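Local coordinates for protein SPOU RRNA methylase (Sulfolobus acidocaldarius, PDB 4CNG) that methylates the 2'-hydroxyl of cytidine 32 in tRNA, using S-adenosyl-L-methionine as methyl donor and working as a homodimer, at residues Phe84-Thr97 with Leu117-Gly131. The protein carries 1 engineered substitution. Sequence-based numbering, arbitrary orientation.
With SAH (S-adenosyl-L-homocysteine), chain C.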
ATOM      1  N   PHE A  84      23.649   1.185   6.589  1.00 15.87           N
ATOM      2  CA  PHE A  84      22.618   0.364   7.174  1.00 14.82           C
ATOM      3  C   PHE A  84      22.720   0.221   8.695  1.00 14.08           C
ATOM      4  O   PHE A  84      21.756   0.338   9.453  1.00 15.01           O
ATOM      5  CB  PHE A  84      22.677  -0.989   6.490  1.00 15.55           C
ATOM      6  CG  PHE A  84      21.640  -1.937   6.946  1.00 14.41           C
ATOM      7  CD1 PHE A  84      20.354  -1.847   6.461  1.00 18.68           C
ATOM      8  CD2 PHE A  84      21.969  -3.011   7.695  1.00 15.15           C
ATOM      9  CE1 PHE A  84      19.431  -2.807   6.743  1.00 20.35           C
ATOM     10  CE2 PHE A  84      21.019  -3.931   8.059  1.00 17.52           C
ATOM     11  CZ  PHE A  84      19.744  -3.826   7.588  1.00 16.85           C
ATOM     12  N   ASP A  85      23.922  -0.066   9.156  1.00 15.11           N
ATOM     13  CA  ASP A  85      24.137  -0.314  10.567  1.00 15.33           C
ATOM     14  C   ASP A  85      23.689   0.864  11.409  1.00 17.25           C
ATOM     15  O   ASP A  85      23.220   0.674  12.520  1.00 19.42           O
ATOM     16  CB  ASP A  85      25.605  -0.591  10.880  1.00 18.08           C
ATOM     17  CG  ASP A  85      26.153  -1.860  10.242  1.00 21.86           C
ATOM     18  OD1 ASP A  85      25.413  -2.802   9.988  1.00 23.14           O
ATOM     19  OD2 ASP A  85      27.403  -2.017  10.242  1.00 35.95           O
ATOM     20  N   ASP A  86      23.930   2.084  10.945  1.00 18.24           N
ATOM     21  CA  ASP A  86      23.566   3.264  11.745  1.00 21.96           C
ATOM     22  C   ASP A  86      22.052   3.514  11.889  1.00 24.53           C
ATOM     23  O   ASP A  86      21.596   4.209  12.797  1.00178.26           O
ATOM     24  CB  ASP A  86      24.259   4.513  11.185  1.00 23.88           C
ATOM     25  CG  ASP A  86      25.763   4.601  11.572  1.00 66.82           C
ATOM     26  OD1 ASP A  86      26.332   3.579  12.089  1.00121.98           O
ATOM     27  OD2 ASP A  86      26.389   5.705  11.303  1.00148.46           O
ATOM     28  N   ALA A  87      21.306   2.936  10.957  1.00 13.89           N
ATOM     29  CA  ALA A  87      19.856   3.051  10.946  1.00 13.82           C
ATOM     30  C   ALA A  87      19.145   2.062  11.857  1.00 13.34           C
ATOM     31  O   ALA A  87      17.967   2.268  12.180  1.00 16.24           O
ATOM     32  CB  ALA A  87      19.342   2.940   9.522  1.00 13.18           C
ATOM     33  N   ILE A  88      19.834   0.994  12.268  1.00 14.67           N
ATOM     34  CA  ILE A  88      19.202  -0.068  13.042  1.00 16.82           C
ATOM     35  C   ILE A  88      19.805  -0.166  14.455  1.00 19.59           C
ATOM     36  O   ILE A  88      19.565  -1.133  15.162  1.00 23.80           O
ATOM     37  CB  ILE A  88      19.282  -1.433  12.302  1.00 18.33           C
ATOM     38  CG1 ILE A  88      20.739  -1.899  12.135  1.00 19.81           C
ATOM     39  CG2 ILE A  88      18.546  -1.379  10.960  1.00 19.81           C
ATOM     40  CD1 ILE A  88      20.884  -3.329  11.669  1.00 24.96           C
ATOM     41  N   ARG A  89      20.567   0.850  14.869  1.00 23.34           N
ATOM     42  CA  ARG A  89      21.064   0.977  16.238  1.00 26.78           C
ATOM     43  C   ARG A  89      19.985   1.264  17.265  1.00 22.51           C
ATOM     44  O   ARG A  89      19.027   1.986  16.980  1.00 24.68           O
ATOM     45  CB  ARG A  89      22.066   2.114  16.296  1.00 36.84           C
ATOM     46  CG  ARG A  89      23.392   1.796  15.640  1.00 54.48           C
ATOM     47  CD  ARG A  89      24.330   2.987  15.744  1.00 93.21           C
ATOM     48  NE  ARG A  89      24.415   3.460  17.122  1.00 92.36           N
ATOM     49  CZ  ARG A  89      24.460   4.739  17.481  1.00 89.22           C
ATOM     50  NH1 ARG A  89      24.426   5.701  16.564  1.00107.90           N
ATOM     51  NH2 ARG A  89      24.537   5.057  18.768  1.00116.30           N
ATOM     52  N   ASP A  90      20.199   0.789  18.483  1.00 26.14           N
ATOM     53  CA  ASP A  90      19.404   1.206  19.630  1.00 28.80           C
ATOM     54  C   ASP A  90      17.925   0.841  19.477  1.00 24.83           C
ATOM     55  O   ASP A  90      17.063   1.612  19.884  1.00 28.48           O
ATOM     56  CB  ASP A  90      19.572   2.716  19.864  1.00 30.03           C
ATOM     57  CG  ASP A  90      21.037   3.138  19.968  1.00 49.74           C
ATOM     58  OD1 ASP A  90      21.814   2.424  20.641  1.00 45.63           O
ATOM     59  OD2 ASP A  90      21.410   4.184  19.391  1.00213.01           O
ATOM     60  N   VAL A  91      17.641  -0.298  18.835  1.00 23.64           N
ATOM     61  CA  VAL A  91      16.299  -0.885  18.814  1.00 22.75           C
ATOM     62  C   VAL A  91      16.323  -2.288  19.435  1.00 20.72           C
ATOM     63  O   VAL A  91      17.393  -2.888  19.609  1.00 26.26           O
ATOM     64  CB  VAL A  91      15.670  -0.953  17.377  1.00 22.92           C
ATOM     65  CG1 VAL A  91      15.631   0.418  16.729  1.00 22.82           C
ATOM     66  CG2 VAL A  91      16.393  -1.940  16.465  1.00 21.90           C
ATOM     67  N   ASP A  92      15.160  -2.758  19.864  1.00 20.53           N
ATOM     68  CA  ASP A  92      15.052  -4.066  20.485  1.00 21.65           C
ATOM     69  C   ASP A  92      15.013  -5.193  19.438  1.00 21.52           C
ATOM     70  O   ASP A  92      15.460  -6.303  19.703  1.00 25.27           O
ATOM     71  CB  ASP A  92      13.786  -4.120  21.350  1.00 25.85           C
ATOM     72  CG  ASP A  92      13.832  -3.136  22.518  1.00 30.76           C
ATOM     73  OD1 ASP A  92      14.878  -3.072  23.202  1.00 44.77           O
ATOM     74  OD2 ASP A  92      12.824  -2.430  22.749  1.00 33.77           O
ATOM     75  N   LEU A  93      14.459  -4.911  18.259  1.00 17.80           N
ATOM     76  CA  LEU A  93      14.181  -5.942  17.275  1.00 15.89           C
ATOM     77  C   LEU A  93      14.258  -5.322  15.896  1.00 13.35           C
ATOM     78  O   LEU A  93      13.808  -4.188  15.711  1.00 15.38           O
ATOM     79  CB  LEU A  93      12.779  -6.485  17.506  1.00 19.98           C
ATOM     80  CG  LEU A  93      12.417  -7.857  16.959  1.00 25.17           C
ATOM     81  CD1 LEU A  93      13.212  -8.974  17.634  1.00 24.72           C
ATOM     82  CD2 LEU A  93      10.921  -8.053  17.139  1.00 24.20           C
ATOM     83  N   LYS A  94      14.813  -6.080  14.959  1.00 12.60           N
ATOM     84  CA  LYS A  94      14.944  -5.684  13.561  1.00 11.91           C
ATOM     85  C   LYS A  94      14.145  -6.637  12.677  1.00 11.48           C
ATOM     86  O   LYS A  94      14.458  -7.816  12.639  1.00 12.33           O
ATOM     87  CB  LYS A  94      16.423  -5.686  13.161  1.00 13.76           C
ATOM     88  CG  LYS A  94      17.286  -4.686  13.925  1.00 17.41           C
ATOM     89  CD  LYS A  94      18.725  -5.174  14.133  1.00 29.40           C
ATOM     90  CE  LYS A  94      19.485  -4.295  15.101  1.00 32.89           C
ATOM     91  NZ  LYS A  94      20.476  -5.102  15.842  1.00 59.81           N
ATOM     92  N   ILE A  95      13.122  -6.118  12.008  1.00 10.67           N
ATOM     93  CA  ILE A  95      12.280  -6.921  11.152  1.00 10.08           C
ATOM     94  C   ILE A  95      12.507  -6.460   9.720  1.00  9.54           C
ATOM     95  O   ILE A  95      12.075  -5.387   9.305  1.00 10.81           O
ATOM     96  CB  ILE A  95      10.794  -6.848  11.547  1.00 10.35           C
ATOM     97  CG1 ILE A  95      10.653  -7.340  13.000  1.00 12.07           C
ATOM     98  CG2 ILE A  95       9.957  -7.665  10.567  1.00 10.93           C
ATOM     99  CD1 ILE A  95       9.224  -7.404  13.497  1.00 12.66           C
ATOM    100  N   ALA A  96      13.228  -7.255   8.957  1.00  9.47           N
ATOM    101  CA  ALA A  96      13.415  -7.051   7.523  1.00  9.33           C
ATOM    102  C   ALA A  96      12.172  -7.569   6.782  1.00  9.36           C
ATOM    103  O   ALA A  96      11.338  -8.266   7.366  1.00  9.96           O
ATOM    104  CB  ALA A  96      14.688  -7.788   7.040  1.00 10.56           C
ATOM    105  N   THR A  97      12.071  -7.216   5.508  1.00  9.38           N
ATOM    106  CA  THR A  97      10.931  -7.615   4.645  1.00  9.22           C
ATOM    107  C   THR A  97      11.497  -8.149   3.345  1.00  9.46           C
ATOM    108  O   THR A  97      12.537  -7.704   2.849  1.00 11.09           O
ATOM    109  CB  THR A  97      10.011  -6.396   4.393  1.00  9.69           C
ATOM    110  OG1 THR A  97      10.796  -5.308   3.894  1.00 10.56           O
ATOM    111  CG2 THR A  97       9.293  -5.994   5.647  1.00 10.51           C
ATOM    112  N   LEU A 117       3.108 -10.381  14.092  1.00 12.92           N
ATOM    113  CA  LEU A 117       3.697  -9.123  14.533  1.00 14.40           C
ATOM    114  C   LEU A 117       3.303  -8.701  15.928  1.00 16.33           C
ATOM    115  O   LEU A 117       4.141  -8.289  16.712  1.00 19.18           O
ATOM    116  CB  LEU A 117       3.412  -7.992  13.543  1.00 15.74           C
ATOM    117  CG  LEU A 117       4.083  -8.153  12.187  1.00 13.26           C
ATOM    118  CD1 LEU A 117       3.678  -7.031  11.271  1.00 15.39           C
ATOM    119  CD2 LEU A 117       5.587  -8.161  12.341  1.00 14.65           C
ATOM    120  N   GLU A 118       2.022  -8.773  16.236  1.00 19.04           N
ATOM    121  CA  GLU A 118       1.522  -8.235  17.500  1.00 26.45           C
ATOM    122  C   GLU A 118       2.309  -8.813  18.681  1.00 23.19           C
ATOM    123  O   GLU A 118       2.673  -8.082  19.607  1.00 24.65           O
ATOM    124  CB  GLU A 118       0.024  -8.523  17.636  1.00 29.53           C
ATOM    125  CG  GLU A 118      -0.661  -7.856  18.818  1.00 38.23           C
ATOM    126  CD  GLU A 118      -2.174  -8.003  18.758  1.00 82.82           C
ATOM    127  OE1 GLU A 118      -2.651  -9.138  18.527  1.00211.59           O
ATOM    128  OE2 GLU A 118      -2.886  -6.985  18.931  1.00101.42           O
ATOM    129  N   ARG A 119       2.504 -10.134  18.690  1.00 20.57           N
ATOM    130  CA  ARG A 119       3.180 -10.809  19.794  1.00 20.49           C
ATOM    131  C   ARG A 119       4.663 -10.472  19.820  1.00 20.72           C
ATOM    132  O   ARG A 119       5.281 -10.386  20.888  1.00 29.97           O
ATOM    133  CB  ARG A 119       2.914 -12.331  19.753  1.00 24.57           C
ATOM    134  CG  ARG A 119       3.774 -13.129  18.781  1.00 26.58           C
ATOM    135  CD  ARG A 119       3.730 -14.645  19.017  1.00 48.23           C
ATOM    136  NE  ARG A 119       3.879 -15.337  17.701  1.00 85.04           N
ATOM    137  CZ  ARG A 119       5.054 -15.824  17.261  1.00 98.92           C
ATOM    138  NH1 ARG A 119       6.191 -15.731  17.952  1.00101.64           N
ATOM    139  NH2 ARG A 119       5.117 -16.298  16.014  1.00141.46           N
ATOM    140  N   LEU A 120       5.245 -10.292  18.652  1.00 16.83           N
ATOM    141  CA  LEU A 120       6.679 -10.066  18.578  1.00 17.43           C
ATOM    142  C   LEU A 120       7.092  -8.648  18.987  1.00 18.96           C
ATOM    143  O   LEU A 120       8.146  -8.458  19.591  1.00 21.12           O
ATOM    144  CB  LEU A 120       7.203 -10.390  17.184  1.00 17.05           C
ATOM    145  CG  LEU A 120       7.176 -11.855  16.791  1.00 16.99           C
ATOM    146  CD1 LEU A 120       7.565 -11.932  15.327  1.00 16.88           C
ATOM    147  CD2 LEU A 120       8.085 -12.732  17.657  1.00 18.25           C
ATOM    148  N   ILE A 121       6.270  -7.652  18.662  1.00 18.33           N
ATOM    149  CA  ILE A 121       6.657  -6.259  18.862  1.00 18.09           C
ATOM    150  C   ILE A 121       6.147  -5.617  20.147  1.00 24.20           C
ATOM    151  O   ILE A 121       6.504  -4.483  20.448  1.00 25.21           O
ATOM    152  CB  ILE A 121       6.208  -5.387  17.678  1.00 20.93           C
ATOM    153  CG1 ILE A 121       4.701  -5.181  17.701  1.00 22.33           C
ATOM    154  CG2 ILE A 121       6.672  -5.971  16.336  1.00 21.69           C
ATOM    155  CD1 ILE A 121       4.231  -4.280  16.576  1.00 31.77           C
ATOM    156  N   LYS A 122       5.335  -6.344  20.906  1.00 25.46           N
ATOM    157  CA  LYS A 122       4.813  -5.854  22.179  1.00 40.63           C
ATOM    158  C   LYS A 122       5.922  -5.341  23.086  1.00136.65           C
ATOM    159  O   LYS A 122       6.905  -6.081  23.387  1.00139.89           O
ATOM    160  CB  LYS A 122       4.060  -6.974  22.892  1.00 37.48           C
ATOM    161  CG  LYS A 122       3.247  -6.491  24.081  1.00 44.98           C
ATOM    162  CD  LYS A 122       1.952  -7.277  24.230  1.00 86.01           C
ATOM    163  CE  LYS A 122       1.009  -7.028  23.059  1.00105.10           C
ATOM    164  NZ  LYS A 122       0.013  -8.122  22.889  1.00103.97           N
ATOM    165  N   ASP A 123       5.667  -4.129  23.637  1.00117.44           N
ATOM    166  CA  ASP A 123       6.579  -3.490  24.587  1.00 64.21           C
ATOM    167  C   ASP A 123       8.001  -3.357  24.074  1.00 77.47           C
ATOM    168  O   ASP A 123       8.949  -3.346  24.864  1.00136.42           O
ATOM    169  CB  ASP A 123       6.588  -4.258  25.916  1.00 63.11           C
ATOM    170  CG  ASP A 123       7.049  -3.397  27.088  1.00107.74           C
ATOM    171  OD1 ASP A 123       7.174  -2.163  26.915  1.00142.12           O
ATOM    172  OD2 ASP A 123       7.267  -3.954  28.190  1.00135.87           O
ATOM    173  N   LYS A 124       8.158  -3.141  22.765  1.00 27.16           N
ATOM    174  CA  LYS A 124       9.494  -3.024  22.201  1.00 24.06           C
ATOM    175  C   LYS A 124       9.615  -1.866  21.243  1.00 25.41           C
ATOM    176  O   LYS A 124       8.633  -1.420  20.656  1.00 25.33           O
ATOM    177  CB  LYS A 124       9.881  -4.298  21.455  1.00 26.10           C
ATOM    178  CG  LYS A 124      10.069  -5.504  22.350  1.00 33.30           C
ATOM    179  CD  LYS A 124      10.451  -6.720  21.520  1.00 32.47           C
ATOM    180  CE  LYS A 124      10.109  -8.015  22.242  1.00 44.24           C
ATOM    181  NZ  LYS A 124       8.646  -8.302  22.281  1.00 52.11           N
ATOM    182  N   LYS A 125      10.849  -1.419  21.075  1.00 22.73           N
ATOM    183  CA  LYS A 125      11.240  -0.556  19.971  1.00 19.57           C
ATOM    184  C   LYS A 125      11.700  -1.417  18.792  1.00 19.39           C
ATOM    185  O   LYS A 125      12.659  -2.189  18.910  1.00 19.86           O
ATOM    186  CB  LYS A 125      12.363   0.377  20.403  1.00 25.31           C
ATOM    187  CG  LYS A 125      12.729   1.386  19.335  1.00 24.90           C
ATOM    188  CD  LYS A 125      13.725   2.423  19.825  1.00 41.17           C
ATOM    189  CE  LYS A 125      13.096   3.802  19.813  1.00 52.49           C
ATOM    190  NZ  LYS A 125      14.075   4.848  19.436  1.00 43.35           N
ATOM    191  N   VAL A 126      11.007  -1.294  17.670  1.00 16.90           N
ATOM    192  CA  VAL A 126      11.224  -2.178  16.556  1.00 15.12           C
ATOM    193  C   VAL A 126      11.499  -1.390  15.286  1.00 14.16           C
ATOM    194  O   VAL A 126      10.749  -0.453  14.956  1.00 15.37           O
ATOM    195  CB  VAL A 126       9.996  -3.076  16.345  1.00 15.46           C
ATOM    196  CG1 VAL A 126      10.256  -4.066  15.239  1.00 15.90           C
ATOM    197  CG2 VAL A 126       9.652  -3.797  17.637  1.00 19.87           C
ATOM    198  N   ALA A 127      12.528  -1.813  14.548  1.00 13.50           N
ATOM    199  CA  ALA A 127      12.788  -1.297  13.210  1.00 12.67           C
ATOM    200  C   ALA A 127      12.176  -2.228  12.185  1.00 11.55           C
ATOM    201  O   ALA A 127      12.430  -3.423  12.196  1.00 13.44           O
ATOM    202  CB  ALA A 127      14.284  -1.176  12.979  1.00 13.80           C
ATOM    203  N   PHE A 128      11.386  -1.643  11.284  1.00 10.80           N
ATOM    204  CA  PHE A 128      10.844  -2.326  10.108  1.00 10.02           C
ATOM    205  C   PHE A 128      11.633  -1.850   8.909  1.00  9.31           C
ATOM    206  O   PHE A 128      11.625  -0.656   8.618  1.00 10.67           O
ATOM    207  CB  PHE A 128       9.346  -2.057   9.922  1.00 10.52           C
ATOM    208  CG  PHE A 128       8.461  -2.841  10.844  1.00 11.21           C
ATOM    209  CD1 PHE A 128       8.261  -2.467  12.162  1.00 15.18           C
ATOM    210  CD2 PHE A 128       7.962  -4.066  10.452  1.00 11.71           C
ATOM    211  CE1 PHE A 128       7.473  -3.244  13.013  1.00 15.35           C
ATOM    212  CE2 PHE A 128       7.139  -4.814  11.270  1.00 12.41           C
ATOM    213  CZ  PHE A 128       6.938  -4.407  12.552  1.00 13.16           C
ATOM    214  N   ILE A 129      12.274  -2.784   8.209  1.00  9.09           N
ATOM    215  CA  ILE A 129      13.306  -2.474   7.238  1.00  9.29           C
ATOM    216  C   ILE A 129      12.820  -2.942   5.866  1.00  8.60           C
ATOM    217  O   ILE A 129      12.449  -4.110   5.691  1.00  9.59           O
ATOM    218  CB  ILE A 129      14.649  -3.174   7.580  1.00  9.72           C
ATOM    219  CG1 ILE A 129      15.090  -2.829   8.974  1.00 11.40           C
ATOM    220  CG2 ILE A 129      15.686  -2.905   6.543  1.00 11.76           C
ATOM    221  CD1 ILE A 129      15.911  -3.903   9.654  1.00 15.28           C
ATOM    222  N   PHE A 130      12.833  -2.010   4.885  1.00  8.10           N
ATOM    223  CA  PHE A 130      12.397  -2.254   3.519  1.00  8.18           C
ATOM    224  C   PHE A 130      13.541  -1.966   2.582  1.00  8.30           C
ATOM    225  O   PHE A 130      14.346  -1.061   2.812  1.00  9.52           O
ATOM    226  CB  PHE A 130      11.185  -1.340   3.192  1.00  7.91           C
ATOM    227  CG  PHE A 130       9.956  -1.630   4.011  1.00  8.26           C
ATOM    228  CD1 PHE A 130       9.817  -1.156   5.277  1.00  8.36           C
ATOM    229  CD2 PHE A 130       8.940  -2.397   3.481  1.00  9.07           C
ATOM    230  CE1 PHE A 130       8.708  -1.474   6.042  1.00  9.22           C
ATOM    231  CE2 PHE A 130       7.798  -2.677   4.225  1.00  9.24           C
ATOM    232  CZ  PHE A 130       7.687  -2.223   5.504  1.00  9.77           C
ATOM    233  N   GLY A 131      13.597  -2.751   1.530  1.00  8.54           N
ATOM    234  CA  GLY A 131      14.675  -2.688   0.567  1.00  9.01           C
ATOM    235  C   GLY A 131      14.397  -1.914  -0.701  1.00  9.05           C
ATOM    236  O   GLY A 131      13.427  -1.176  -0.853  1.00  9.49           O
TER
HETATM  237  N   SAH C1157      13.441  -7.616  -7.265  1.00 23.61           N
HETATM  238  CA  SAH C1157      13.495  -7.150  -5.854  1.00 18.02           C
HETATM  239  CB  SAH C1157      12.128  -6.586  -5.504  1.00 16.99           C
HETATM  240  CG  SAH C1157      12.154  -5.613  -4.311  1.00 14.47           C
HETATM  241  SD  SAH C1157      10.530  -4.951  -3.962  1.00 12.63           S
HETATM  242  C   SAH C1157      13.897  -8.311  -4.991  1.00 25.55           C
HETATM  243  O   SAH C1157      13.973  -9.448  -5.460  1.00 56.48           O
HETATM  244  OXT SAH C1157      14.302  -8.149  -3.858  1.00 29.59           O
HETATM  245  C5' SAH C1157      11.037  -3.606  -2.889  1.00 11.42           C
HETATM  246  C4' SAH C1157      10.819  -3.824  -1.397  1.00  8.98           C
HETATM  247  O4' SAH C1157       9.409  -3.922  -1.140  1.00  9.22           O
HETATM  248  C3' SAH C1157      11.378  -5.081  -0.831  1.00  8.66           C
HETATM  249  O3' SAH C1157      12.787  -4.925  -0.595  1.00  9.92           O
HETATM  250  C2' SAH C1157      10.571  -5.278   0.422  1.00  8.27           C
HETATM  251  O2' SAH C1157      11.023  -4.393   1.439  1.00  8.92           O
HETATM  252  C1' SAH C1157       9.182  -4.827  -0.048  1.00  8.65           C
HETATM  253  N9  SAH C1157       8.321  -5.935  -0.560  1.00  8.06           N
HETATM  254  C8  SAH C1157       7.738  -6.015  -1.790  1.00  8.64           C
HETATM  255  N7  SAH C1157       6.853  -7.050  -1.809  1.00  8.82           N
HETATM  256  C5  SAH C1157       6.865  -7.589  -0.566  1.00  8.34           C
HETATM  257  C6  SAH C1157       6.134  -8.605   0.077  1.00  8.41           C
HETATM  258  N6  SAH C1157       5.211  -9.346  -0.570  1.00  9.44           N
HETATM  259  N1  SAH C1157       6.382  -8.855   1.341  1.00  8.99           N
HETATM  260  C2  SAH C1157       7.286  -8.112   1.998  1.00  9.77           C
HETATM  261  N3  SAH C1157       8.004  -7.113   1.508  1.00  8.92           N
HETATM  262  C4  SAH C1157       7.768  -6.842   0.243  1.00  7.90           C
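Leu93-Thr97 and Lys125-Phe130 pair as neighbouring parallel strands in the central sheet of a SPOUT methyltransferase, and their C-terminal ends reach the cofactor. The backbone ladder runs from Ala127 N to Leu93 O, then Ile95 N to Ala127 O (2.8 Å, N-H...O 175°), then Ile129 N to Ile95 O. At the N-terminal end of the pair the Asp92 carboxylate joins in: its OD2 accepts Lys125 N at 2.8 Å on the anti side, and Asp92 N donates to Lys125 O, so a short acidic side chain continues the pairing beyond the strand.

Apolar side chains pack on both faces. On one, Ile95 lies alongside Phe128, its CB over the ring face; with CG1 anti to the carbonyl carbon (chi1 -59°) and the chain extended beyond it, CD1 reaches Phe128 CZ and Leu117 CD2, both at 3.9 Å, joining strand to helix 117-121. On the other, Ile129 divides its branches between two residues that precede strand 93-97: CG2 meets the edge of the Phe84 ring at CE1 (3.8 Å), and CD1 packs on Ile88 CG2.

Polar grip returns at S-adenosyl-L-homocysteine. Threonine suits its place by offering both a methyl and a hydroxyl: Thr97 CG2 makes a CH-pi contact over the Phe130 face, whereas OG1 donates to Ile129 O at 2.7 Å and accepts the ribose O2' hydroxyl at 2.6 Å. Gly131 N donates to that same O2' (3.1 Å, N-H...O 163°).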